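Long-range contact in phospho-2-dehydro-3-deoxyheptonate aldolase/chorismate mutase (Thermus thermophilus, PDB 2D8D), which probably converts chorismate to prephenate through this chorismate mutase domain, and in its full-length form probably also carries 3-deoxy-7-phosphoheptulonate synthase activity: residues M53-L57 with F74-F78. Numbering follows the deposited sequence.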
loop_
_atom_site.group_PDB
_atom_site.type_symbol
_atom_site.label_atom_id
_atom_site.label_comp_id
_atom_site.label_asym_id
_atom_site.label_seq_id
_atom_site.Cartn_x
_atom_site.Cartn_y
_atom_site.Cartn_z
ATOM N N MET B 53 9.880 -9.923 -5.864
ATOM C CA MET B 53 8.675 -9.576 -5.117
ATOM C C MET B 53 7.552 -9.212 -6.090
ATOM O O MET B 53 6.409 -9.641 -5.924
ATOM C CB MET B 53 8.953 -8.416 -4.153
ATOM C CG MET B 53 9.931 -8.790 -3.043
ATOM S SD MET B 53 10.166 -7.525 -1.779
ATOM C CE MET B 53 11.113 -6.320 -2.678
ATOM N N LEU B 54 7.880 -8.434 -7.116
ATOM C CA LEU B 54 6.877 -8.042 -8.099
ATOM C C LEU B 54 6.326 -9.268 -8.821
ATOM O O LEU B 54 5.144 -9.313 -9.171
ATOM C CB LEU B 54 7.476 -7.068 -9.117
ATOM C CG LEU B 54 7.868 -5.688 -8.584
ATOM C CD1 LEU B 54 8.546 -4.901 -9.687
ATOM C CD2 LEU B 54 6.638 -4.948 -8.076
ATOM N N ALA B 55 7.181 -10.265 -9.029
ATOM C CA ALA B 55 6.773 -11.484 -9.714
ATOM C C ALA B 55 5.737 -12.285 -8.933
ATOM O O ALA B 55 4.716 -12.681 -9.494
ATOM C CB ALA B 55 7.991 -12.353 -10.020
ATOM N N TYR B 56 5.969 -12.539 -7.647
ATOM C CA TYR B 56 4.969 -13.314 -6.930
ATOM C C TYR B 56 3.714 -12.505 -6.621
ATOM O O TYR B 56 2.623 -13.066 -6.553
ATOM C CB TYR B 56 5.539 -13.988 -5.657
ATOM C CG TYR B 56 5.997 -13.107 -4.509
ATOM C CD1 TYR B 56 7.346 -13.048 -4.154
ATOM C CD2 TYR B 56 5.083 -12.389 -3.739
ATOM C CE1 TYR B 56 7.773 -12.300 -3.060
ATOM C CE2 TYR B 56 5.503 -11.634 -2.644
ATOM C CZ TYR B 56 6.848 -11.595 -2.313
ATOM O OH TYR B 56 7.271 -10.825 -1.252
ATOM N N LEU B 57 3.848 -11.191 -6.466
ATOM C CA LEU B 57 2.681 -10.365 -6.185
ATOM C C LEU B 57 1.772 -10.303 -7.406
ATOM O O LEU B 57 0.546 -10.340 -7.274
ATOM C CB LEU B 57 3.113 -8.961 -5.755
ATOM C CG LEU B 57 3.793 -8.932 -4.380
ATOM C CD1 LEU B 57 4.449 -7.580 -4.150
ATOM C CD2 LEU B 57 2.770 -9.241 -3.291
ATOM N N PHE B 74 3.391 -1.383 -5.951
ATOM C CA PHE B 74 4.482 -1.930 -5.165
ATOM C C PHE B 74 5.820 -1.285 -5.507
ATOM O O PHE B 74 6.672 -1.144 -4.635
ATOM C CB PHE B 74 4.516 -3.454 -5.286
ATOM C CG PHE B 74 3.605 -4.137 -4.301
ATOM C CD1 PHE B 74 3.996 -4.300 -2.974
ATOM C CD2 PHE B 74 2.334 -4.557 -4.678
ATOM C CE1 PHE B 74 3.132 -4.865 -2.033
ATOM C CE2 PHE B 74 1.463 -5.124 -3.744
ATOM C CZ PHE B 74 1.867 -5.277 -2.420
ATOM N N LYS B 75 6.010 -0.865 -6.757
ATOM C CA LYS B 75 7.257 -0.191 -7.111
ATOM C C LYS B 75 7.349 1.107 -6.305
ATOM O O LYS B 75 8.428 1.501 -5.869
ATOM C CB LYS B 75 7.313 0.116 -8.611
ATOM C CG LYS B 75 7.635 -1.100 -9.465
ATOM C CD LYS B 75 7.870 -0.721 -10.919
ATOM C CE LYS B 75 9.065 0.210 -11.064
ATOM N NZ LYS B 75 10.310 -0.385 -10.503
ATOM N N GLU B 76 6.210 1.765 -6.108
ATOM C CA GLU B 76 6.166 3.000 -5.328
ATOM C C GLU B 76 6.497 2.690 -3.872
ATOM O O GLU B 76 7.225 3.434 -3.218
ATOM C CB GLU B 76 4.780 3.643 -5.418
ATOM C CG GLU B 76 4.476 4.281 -6.762
ATOM C CD GLU B 76 5.418 5.423 -7.079
ATOM O OE1 GLU B 76 5.502 6.364 -6.262
ATOM O OE2 GLU B 76 6.074 5.381 -8.141
ATOM N N ILE B 77 5.962 1.582 -3.371
ATOM C CA ILE B 77 6.217 1.168 -1.997
ATOM C C ILE B 77 7.700 0.845 -1.825
ATOM O O ILE B 77 8.304 1.194 -0.812
ATOM C CB ILE B 77 5.364 -0.068 -1.629
ATOM C CG1 ILE B 77 3.885 0.324 -1.597
ATOM C CG2 ILE B 77 5.802 -0.637 -0.288
ATOM C CD1 ILE B 77 2.941 -0.839 -1.398
ATOM N N PHE B 78 8.287 0.189 -2.823
ATOM C CA PHE B 78 9.702 -0.166 -2.756
ATOM C C PHE B 78 10.572 1.085 -2.846
ATOM O O PHE B 78 11.642 1.154 -2.242
ATOM C CB PHE B 78 10.077 -1.141 -3.883
ATOM C CG PHE B 78 9.290 -2.428 -3.871
ATOM C CD1 PHE B 78 8.708 -2.901 -2.699
ATOM C CD2 PHE B 78 9.154 -3.181 -5.034
ATOM C CE1 PHE B 78 7.999 -4.103 -2.687
ATOM C CE2 PHE B 78 8.448 -4.383 -5.030
ATOM C CZ PHE B 78 7.871 -4.845 -3.854
#
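The hydrophobic interface between the two shorter helices of a chorismate mutase domain is held here by two phenylalanine rings, each with a methyl group over one face: Leu-57 on Phe-74 and Met-53 on Phe-78. CD1 of Leu-57 lies 3.4 Å from the centroid of the Phe-74 ring and 9° off its normal, a nearly axial CH-pi contact. On Phe-78 the methyl is displaced toward the rim, with Met-53 CE 3.9 Å from the ring centroid. A bend at chi3 (-72°) turns this methyl back over the ring, while SD makes an oblique Met-aromatic contact at 4.7 Å from the same centroid. Segments 53-57 and 74-78, on helices 47-60 and 67-84, run roughly antiparallel, their axes at 147° and 11.4 Å apart at closest approach, in the all-helical AroQ-type fold, where the long helix 4-40 supplies Arg-26 against Met-53 and Phe-78. CD2 of Leu-54 runs alongside both phenylalanines, 3.6 Å from Phe-78 CE2 and 3.8 Å from Phe-74 CB, and its CG sits at the edge of the Phe-78 ring, in plane. Toward solvent, the aliphatic CG of Lys-75 borders Leu-54 CD1 at 3.9 Å. Leu-20 and Ile-19 of the second subunit pack on Leu-57 and Phe-74, respectively.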